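Local coordinates for protein 4-hydroxythreonine-4-phosphate dehydrogenase (PDB 6XMY) that probably catalyses the NAD(P)-dependent oxidation of 4-(phosphooxy)-L-threonine, a step of pyridoxine 5'-phosphate biosynthesis, using a divalent metal ion such as zinc, at residues P36-G41 with Y74-P79; V80-P85 with P93-Y98. All coordinates share one frame; numbering follows the deposited sequence.

Contact 1: P36-G41 with Y74-P79; sequences PVVILG and YLTVWP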
loop_
_atom_site.group_PDB
_atom_site.type_symbol
_atom_site.label_atom_id
_atom_site.label_comp_id
_atom_site.label_asym_id
_atom_site.label_seq_id
_atom_site.Cartn_x
_atom_site.Cartn_y
_atom_site.Cartn_z
ATOM N N PRO A 36 -4.668 -8.431 -15.986
ATOM C CA PRO A 36 -4.398 -9.867 -15.778
ATOM C C PRO A 36 -4.295 -10.203 -14.297
ATOM O O PRO A 36 -3.220 -10.256 -13.693
ATOM C CB PRO A 36 -3.060 -10.054 -16.489
ATOM C CG PRO A 36 -2.384 -8.729 -16.330
ATOM C CD PRO A 36 -3.468 -7.699 -16.430
ATOM N N VAL A 37 -5.457 -10.426 -13.687
ATOM C CA VAL A 37 -5.550 -10.562 -12.242
ATOM C C VAL A 37 -6.117 -11.921 -11.867
ATOM O O VAL A 37 -6.912 -12.521 -12.600
ATOM C CB VAL A 37 -6.389 -9.429 -11.612
ATOM C CG1 VAL A 37 -5.762 -8.078 -11.920
ATOM C CG2 VAL A 37 -7.840 -9.495 -12.099
ATOM N N VAL A 38 -5.690 -12.400 -10.701
ATOM C CA VAL A 38 -6.244 -13.583 -10.056
ATOM C C VAL A 38 -6.570 -13.177 -8.627
ATOM O O VAL A 38 -5.723 -12.594 -7.945
ATOM C CB VAL A 38 -5.234 -14.747 -10.072
ATOM C CG1 VAL A 38 -5.731 -15.907 -9.198
ATOM C CG2 VAL A 38 -4.988 -15.218 -11.520
ATOM N N ILE A 39 -7.798 -13.453 -8.186
ATOM C CA ILE A 39 -8.288 -12.984 -6.892
ATOM C C ILE A 39 -8.093 -14.068 -5.848
ATOM O O ILE A 39 -8.586 -15.188 -6.017
ATOM C CB ILE A 39 -9.777 -12.605 -6.962
ATOM C CG1 ILE A 39 -10.067 -11.695 -8.163
ATOM C CG2 ILE A 39 -10.228 -11.996 -5.642
ATOM C CD1 ILE A 39 -9.205 -10.445 -8.228
ATOM N N LEU A 40 -7.427 -13.730 -4.750
ATOM C CA LEU A 40 -7.362 -14.587 -3.574
ATOM C C LEU A 40 -8.558 -14.275 -2.691
ATOM O O LEU A 40 -8.676 -13.154 -2.192
ATOM C CB LEU A 40 -6.112 -14.279 -2.765
ATOM C CG LEU A 40 -4.784 -14.851 -3.183
ATOM C CD1 LEU A 40 -3.741 -14.214 -2.288
ATOM C CD2 LEU A 40 -4.778 -16.394 -3.056
ATOM N N GLY A 41 -9.427 -15.255 -2.484
ATOM C CA GLY A 41 -10.584 -15.019 -1.645
ATOM C C GLY A 41 -11.518 -16.201 -1.699
ATOM O O GLY A 41 -11.327 -17.153 -2.464
ATOM N N TYR A 74 -15.121 -12.257 -17.080
ATOM C CA TYR A 74 -14.660 -13.385 -16.292
ATOM C C TYR A 74 -13.815 -12.885 -15.134
ATOM O O TYR A 74 -13.198 -11.814 -15.200
ATOM C CB TYR A 74 -13.837 -14.353 -17.146
ATOM C CG TYR A 74 -14.672 -15.031 -18.199
ATOM C CD1 TYR A 74 -14.967 -14.391 -19.399
ATOM C CD2 TYR A 74 -15.185 -16.305 -17.988
ATOM C CE1 TYR A 74 -15.738 -15.008 -20.362
ATOM C CE2 TYR A 74 -15.959 -16.924 -18.948
ATOM C CZ TYR A 74 -16.228 -16.275 -20.125
ATOM O OH TYR A 74 -16.994 -16.900 -21.073
ATOM N N LEU A 75 -13.818 -13.650 -14.055
ATOM C CA LEU A 75 -12.944 -13.366 -12.932
ATOM C C LEU A 75 -12.357 -14.688 -12.471
ATOM O O LEU A 75 -13.099 -15.638 -12.190
ATOM C CB LEU A 75 -13.716 -12.695 -11.797
ATOM C CG LEU A 75 -12.815 -12.029 -10.759
ATOM C CD1 LEU A 75 -11.990 -10.902 -11.362
ATOM C CD2 LEU A 75 -13.704 -11.509 -9.655
ATOM N N THR A 76 -11.034 -14.750 -12.412
ATOM C CA THR A 76 -10.332 -15.952 -11.996
ATOM C C THR A 76 -9.980 -15.841 -10.522
ATOM O O THR A 76 -9.463 -14.806 -10.078
ATOM C CB THR A 76 -9.080 -16.154 -12.850
ATOM O OG1 THR A 76 -9.481 -16.399 -14.208
ATOM C CG2 THR A 76 -8.256 -17.344 -12.341
ATOM N N VAL A 77 -10.283 -16.898 -9.767
ATOM C CA VAL A 77 -10.175 -16.902 -8.316
ATOM C C VAL A 77 -9.301 -18.066 -7.883
ATOM O O VAL A 77 -9.454 -19.187 -8.388
ATOM C CB VAL A 77 -11.576 -17.019 -7.669
ATOM C CG1 VAL A 77 -11.479 -17.037 -6.140
ATOM C CG2 VAL A 77 -12.509 -15.907 -8.166
ATOM N N TRP A 78 -8.396 -17.801 -6.929
ATOM C CA TRP A 78 -7.695 -18.812 -6.146
ATOM C C TRP A 78 -8.489 -18.964 -4.853
ATOM O O TRP A 78 -8.365 -18.130 -3.950
ATOM C CB TRP A 78 -6.255 -18.371 -5.847
ATOM C CG TRP A 78 -5.446 -19.396 -5.080
ATOM C CD1 TRP A 78 -5.735 -19.925 -3.854
ATOM C CD2 TRP A 78 -4.215 -20.015 -5.492
ATOM N NE1 TRP A 78 -4.776 -20.831 -3.480
ATOM C CE2 TRP A 78 -3.834 -20.911 -4.468
ATOM C CE3 TRP A 78 -3.402 -19.906 -6.630
ATOM C CZ2 TRP A 78 -2.673 -21.688 -4.544
ATOM C CZ3 TRP A 78 -2.240 -20.685 -6.708
ATOM C CH2 TRP A 78 -1.888 -21.560 -5.665
ATOM N N PRO A 79 -9.325 -19.988 -4.727
ATOM C CA PRO A 79 -10.241 -20.044 -3.583
ATOM C C PRO A 79 -9.520 -20.271 -2.263
ATOM O O PRO A 79 -8.608 -21.095 -2.151
ATOM C CB PRO A 79 -11.156 -21.226 -3.927
ATOM C CG PRO A 79 -11.080 -21.318 -5.433
ATOM C CD PRO A 79 -9.634 -21.032 -5.719
HETATM O O HOH W 1 -9.529 -12.659 -13.582
#
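Ile39 joins strand 37-41 to the parallel strand 74-79 through both of its backbone polar groups. Ile39 N donates to Thr76 O at 2.9 Å, almost straight (170°) and in the carbonyl plane, while Ile39 O accepts Trp78 N at 2.8 Å. On the face carrying Ile39 and Val77 the packing is close: CG1 of Ile39 meets the branch point CG of Leu75 at 3.8 Å, the two side chains crossing at about a right angle, and CG1 of Val77 lies 3.4 Å from Ile39 O. On the other face Leu40 and Trp78 run side by side, and CD2 of Leu40 approaches Trp78 CG obliquely at 3.7 Å. With CG anti to the backbone N (chi1 -178°), Trp78 carries its indole away from strand 37-41.

The strands diverge toward their starts, in keeping with the 40° angle between them. There a water bridges the gap, donating to Val37 O and accepting from Thr76 N. At the opposite, C-terminal ends the Gly41 N to Trp78 O bond is weak, 3.4 Å. Strand 12-15 pairs with the other edge of strand 37-41, strand 58-61 touches Leu75 and Thr76, and Leu105 of helix 96-111 packs on Leu40 and Trp78.

Contact 2: V80-P85 with P93-Y98; sequences VPCAAP and PQNAAY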
loop_
_atom_site.group_PDB
_atom_site.type_symbol
_atom_site.label_atom_id
_atom_site.label_comp_id
_atom_site.label_asym_id
_atom_site.label_seq_id
_atom_site.Cartn_x
_atom_site.Cartn_y
_atom_site.Cartn_z
ATOM N N VAL A 80 -9.947 -19.517 -1.255
ATOM C CA VAL A 80 -9.499 -19.671 0.127
ATOM C C VAL A 80 -10.758 -19.556 0.974
ATOM O O VAL A 80 -11.467 -18.555 0.867
ATOM C CB VAL A 80 -8.509 -18.565 0.530
ATOM C CG1 VAL A 80 -8.024 -18.789 1.957
ATOM C CG2 VAL A 80 -7.328 -18.490 -0.447
ATOM N N PRO A 81 -11.079 -20.527 1.826
ATOM C CA PRO A 81 -12.404 -20.537 2.472
ATOM C C PRO A 81 -12.451 -19.691 3.740
ATOM O O PRO A 81 -11.601 -19.821 4.622
ATOM C CB PRO A 81 -12.616 -22.020 2.799
ATOM C CG PRO A 81 -11.206 -22.562 2.985
ATOM C CD PRO A 81 -10.334 -21.787 2.025
ATOM N N CYS A 82 -13.479 -18.846 3.845
ATOM C CA CYS A 82 -13.768 -18.192 5.116
ATOM C C CYS A 82 -14.151 -19.238 6.155
ATOM O O CYS A 82 -14.711 -20.288 5.833
ATOM C CB CYS A 82 -14.931 -17.203 4.972
ATOM S SG CYS A 82 -14.569 -15.769 3.965
ATOM N N ALA A 83 -13.826 -18.958 7.420
ATOM C CA ALA A 83 -14.248 -19.852 8.494
ATOM C C ALA A 83 -15.757 -19.812 8.702
ATOM O O ALA A 83 -16.360 -20.828 9.082
ATOM C CB ALA A 83 -13.532 -19.507 9.797
ATOM N N ALA A 84 -16.381 -18.664 8.451
ATOM C CA ALA A 84 -17.817 -18.507 8.606
ATOM C C ALA A 84 -18.355 -17.702 7.436
ATOM O O ALA A 84 -17.669 -16.811 6.919
ATOM C CB ALA A 84 -18.178 -17.796 9.919
ATOM N N PRO A 85 -19.578 -17.994 6.997
ATOM C CA PRO A 85 -20.193 -17.193 5.935
ATOM C C PRO A 85 -20.244 -15.728 6.326
ATOM O O PRO A 85 -20.412 -15.376 7.497
ATOM C CB PRO A 85 -21.600 -17.790 5.813
ATOM C CG PRO A 85 -21.422 -19.197 6.240
ATOM C CD PRO A 85 -20.397 -19.166 7.344
ATOM N N PRO A 93 -14.684 -11.671 13.930
ATOM C CA PRO A 93 -13.315 -12.062 14.297
ATOM C C PRO A 93 -12.971 -13.481 13.896
ATOM O O PRO A 93 -11.783 -13.797 13.740
ATOM C CB PRO A 93 -13.289 -11.874 15.819
ATOM C CG PRO A 93 -14.357 -10.854 16.087
ATOM C CD PRO A 93 -15.440 -11.155 15.084
ATOM N N GLN A 94 -13.970 -14.347 13.703
ATOM C CA GLN A 94 -13.678 -15.706 13.272
ATOM C C GLN A 94 -13.094 -15.765 11.870
ATOM O O GLN A 94 -12.511 -16.789 11.506
ATOM C CB GLN A 94 -14.929 -16.571 13.346
ATOM C CG GLN A 94 -15.353 -16.889 14.754
ATOM C CD GLN A 94 -16.483 -17.878 14.782
ATOM O OE1 GLN A 94 -16.523 -18.807 13.977
ATOM N NE2 GLN A 94 -17.426 -17.675 15.693
ATOM N N ASN A 95 -13.247 -14.704 11.074
ATOM C CA ASN A 95 -12.685 -14.645 9.732
ATOM C C ASN A 95 -11.372 -13.875 9.668
ATOM O O ASN A 95 -10.868 -13.621 8.568
ATOM C CB ASN A 95 -13.707 -14.091 8.735
ATOM C CG ASN A 95 -14.763 -15.114 8.367
ATOM O OD1 ASN A 95 -14.498 -16.323 8.382
ATOM N ND2 ASN A 95 -15.957 -14.651 8.010
ATOM N N ALA A 96 -10.798 -13.514 10.820
ATOM C CA ALA A 96 -9.503 -12.840 10.813
ATOM C C ALA A 96 -8.403 -13.766 10.309
ATOM O O ALA A 96 -7.530 -13.341 9.545
ATOM C CB ALA A 96 -9.163 -12.333 12.209
ATOM N N ALA A 97 -8.419 -15.035 10.733
ATOM C CA ALA A 97 -7.406 -15.970 10.258
ATOM C C ALA A 97 -7.473 -16.148 8.745
ATOM O O ALA A 97 -6.436 -16.310 8.084
ATOM C CB ALA A 97 -7.550 -17.309 10.982
ATOM N N TYR A 98 -8.678 -16.101 8.181
ATOM C CA TYR A 98 -8.837 -16.145 6.734
ATOM C C TYR A 98 -8.116 -14.982 6.069
ATOM O O TYR A 98 -7.391 -15.167 5.078
ATOM C CB TYR A 98 -10.328 -16.131 6.404
ATOM C CG TYR A 98 -10.705 -15.606 5.040
ATOM C CD1 TYR A 98 -10.690 -16.430 3.922
ATOM C CD2 TYR A 98 -11.086 -14.282 4.872
ATOM C CE1 TYR A 98 -11.055 -15.947 2.676
ATOM C CE2 TYR A 98 -11.454 -13.795 3.633
ATOM C CZ TYR A 98 -11.439 -14.632 2.536
ATOM O OH TYR A 98 -11.808 -14.156 1.299
#
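The side-chain amide of Asn95 grips the backbone of Ala84 with two hydrogen bonds. Asn95 OD1 accepts Ala84 N at 3.0 Å, on a lone pair and in the carbonyl plane, and Asn95 ND2 donates to Ala84 O at 3.0 Å with an N-H...O angle of 163°. The acceptor lies close to the amide plane of Asn95, so the two bonds together fix the rotation of that group. Ala83 N also leans on OD1, a weak and strongly bent bond.

Beside this clamp the sulfur of Cys82 sits over the Tyr98 ring, SG being 3.6 Å from the centroid and 9° off the ring normal. A chi1 of -68°, with SG beside the backbone N, lowers it onto the ring centre. At the ring edge Val80 O comes within 3.2 Å of Tyr98 CE1, and farther out Val80 CG1 packs against Tyr98 CD1 at 4.1 Å. The phenol OH is hydrogen-bonded to Asp42 N, while Asp42 OD2 takes Cys82 N.

Asn95, at the N-cap position of helix 96-111, makes no capping bond with its side chain. Its directional amide bonds instead set the loop backbone at Ala84, and the sulfur over Tyr98, three residues beyond Asn95, adds a less directional, apolar contact.

In the fold
Contacts 1 and 2 follow one another along the chain, the second opening at Val80 directly after strand 74-79 ends, and their centres lie 18 Å apart on the same side of the chain's centre. The junction is direct: Gly41 O and Val80 N, 3.0 Å apart, probably form a hydrogen bond, and Tyr98 OH packs against Gly41 CA at 3.3 Å. Contact 1 belongs to the parallel strands of the PdxA fold, whereas contact 2 ties the loop leaving them to the start of helix 96-111, which returns across Leu40 and Trp78. Neither contact touches the cofactor: the side chains of Leu40 and Tyr98 are about 14 and 13 Å from bound NAD.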